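Local coordinates for protein trilobed Protease (PDB 2GOP) that probably acts in protein breakdown as a peptide-cleaving hydrolase, this portion being its seven-bladed beta-propeller domain with an open velcro topology, at residues P20-E25 with D310-Y315. Residues are numbered along the deposited sequence; the frame is centred on the assembly and turned at random. Where two conformers were deposited one is given.
Sequences PRTKGE and DEIVVY
Strand P20-K23 passes V313-Y315 at 163°, nearly antiparallel, yet the axes come no closer than 6.4 Å and no backbone-to-backbone hydrogen bond joins the segments, so P20, T22 and V314 meet as side chains between two sheets. T22 carries this middle zone: its CG2 lies 3.6 Å from I312 O, while its OG1 comes 3.7 Å from I312 CG2, the two side chains crossing at about a right angle. V314 CG1, in one of two modelled conformers, reaches T22 CB at 3.9 Å and also faces P20 CB; L326 borders both P20 and V314. These contacts lie at the junction between the first and last blades of a seven-bladed beta-propeller, which meet here without sharing a strand: 16-23 is an edge strand of the first, 313-318 the second strand of the last. R21 pairs with A28 and V314 with D308, so both blades are built from consecutive strands, as expected for the open velcro topology. Past the strand end, D310 OD2 accepts a hydrogen bond from G24 N at 2.7 Å through its anti lone pair, almost straight at 175°. D310 CG stands anti to the backbone N (chi1 -175°), which turns the carboxylate to that amide, and K23 crosses it with CD 4.1 Å from D310 CG. K23 NZ remains 4.8 Å from D310 OD1, a charge pairing at most at a distance. An alanine at D310 would remove the carboxylate, probably depriving the G24 amide of this acceptor and K23 of its opposite charge. A water donates to G24 O at 2.6 Å and to T22 OG1, which itself donates to L26 O, and accepts from E311 N, bridging the segments. The extended E311 chain brings its CD against G24 CA and OE2 near G24 O, two acceptors that form no bond.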
# COMPACT_ATOMS: atom_id res chain seq x y z
N PRO A 20 1.57 18.05 10.55
CA PRO A 20 0.94 19.19 11.24
C PRO A 20 -0.07 18.71 12.29
O PRO A 20 -0.80 17.76 12.06
CB PRO A 20 0.21 19.92 10.12
CG PRO A 20 -0.09 18.86 9.12
CD PRO A 20 1.06 17.88 9.19
N ARG A 21 -0.08 19.39 13.42
CA ARG A 21 -0.92 19.03 14.54
C ARG A 21 -1.48 20.28 15.18
O ARG A 21 -0.83 21.34 15.18
CB ARG A 21 -0.10 18.28 15.59
CG ARG A 21 0.44 16.95 15.09
CD ARG A 21 -0.61 15.90 15.15
NE ARG A 21 -0.35 14.82 14.21
CZ ARG A 21 -1.01 13.67 14.18
NH1 ARG A 21 -1.99 13.43 15.05
NH2 ARG A 21 -0.67 12.75 13.29
N THR A 22 -2.66 20.15 15.76
CA THR A 22 -3.25 21.25 16.51
C THR A 22 -4.13 20.78 17.68
O THR A 22 -4.85 19.79 17.58
CB THR A 22 -4.07 22.18 15.58
OG1 THR A 22 -4.44 23.36 16.30
CG2 THR A 22 -5.31 21.46 15.05
N LYS A 23 -4.02 21.48 18.80
CA LYS A 23 -4.94 21.36 19.93
C LYS A 23 -5.10 22.74 20.51
O LYS A 23 -4.11 23.43 20.74
CB LYS A 23 -4.39 20.43 21.02
CG LYS A 23 -4.27 18.98 20.62
CD LYS A 23 -5.61 18.33 20.34
CE LYS A 23 -5.44 16.85 20.06
NZ LYS A 23 -6.73 16.16 19.77
N GLY A 24 -6.34 23.15 20.75
CA GLY A 24 -6.61 24.46 21.32
C GLY A 24 -6.02 25.57 20.47
O GLY A 24 -6.33 25.69 19.30
N GLU A 25 -5.17 26.39 21.08
CA GLU A 25 -4.53 27.50 20.39
C GLU A 25 -3.07 27.18 20.05
O GLU A 25 -2.30 28.07 19.68
CB GLU A 25 -4.62 28.78 21.24
CG GLU A 25 -6.05 29.33 21.37
CD GLU A 25 -6.40 30.38 20.31
OE1 GLU A 25 -5.99 30.22 19.14
OE2 GLU A 25 -7.09 31.35 20.66
N ASP A 310 -8.87 20.78 15.50
CA ASP A 310 -9.42 20.79 16.85
C ASP A 310 -10.36 22.00 16.93
O ASP A 310 -11.48 21.92 16.43
CB ASP A 310 -8.31 20.78 17.91
CG ASP A 310 -8.84 20.67 19.34
OD1 ASP A 310 -9.74 19.85 19.61
OD2 ASP A 310 -8.35 21.42 20.21
N GLU A 311 -9.91 23.12 17.51
CA GLU A 311 -10.71 24.35 17.49
C GLU A 311 -10.57 25.03 16.14
O GLU A 311 -11.49 25.73 15.68
CB GLU A 311 -10.26 25.31 18.59
CG GLU A 311 -10.63 24.84 19.99
CD GLU A 311 -10.06 25.72 21.08
OE1 GLU A 311 -10.32 25.43 22.27
OE2 GLU A 311 -9.35 26.70 20.75
N ILE A 312 -9.42 24.81 15.52
CA ILE A 312 -9.03 25.40 14.25
C ILE A 312 -8.59 24.26 13.31
O ILE A 312 -8.25 23.18 13.77
CB ILE A 312 -7.86 26.40 14.49
CG1 ILE A 312 -8.06 27.67 13.68
CG2 ILE A 312 -6.48 25.76 14.27
CD1 ILE A 312 -8.99 28.66 14.38
N VAL A 313 -8.60 24.50 12.01
CA VAL A 313 -8.02 23.54 11.06
C VAL A 313 -6.60 23.98 10.71
O VAL A 313 -6.36 25.16 10.51
CB VAL A 313 -8.83 23.41 9.75
CG1 VAL A 313 -8.16 22.37 8.83
CG2 VAL A 313 -10.27 23.02 10.06
N VAL A 314 -5.68 23.02 10.66
CA VAL A 314 -4.28 23.28 10.30
C VAL A 314 -3.87 22.30 9.22
O VAL A 314 -4.26 21.13 9.24
CB VAL A 314 -3.31 23.15 11.51
CG1 VAL A 314 -3.04 21.69 11.86
CG2 VAL A 314 -2.00 23.88 11.23
N TYR A 315 -3.08 22.76 8.26
CA TYR A 315 -2.62 21.88 7.20
C TYR A 315 -1.33 22.37 6.59
O TYR A 315 -0.98 23.57 6.69
CB TYR A 315 -3.70 21.72 6.13
CG TYR A 315 -4.29 23.02 5.61
CD1 TYR A 315 -3.69 23.75 4.58
CD2 TYR A 315 -5.48 23.51 6.13
CE1 TYR A 315 -4.25 24.93 4.10
CE2 TYR A 315 -6.06 24.69 5.65
CZ TYR A 315 -5.43 25.39 4.65
OH TYR A 315 -6.01 26.56 4.21
O HOH W 1 -7.13 24.08 17.37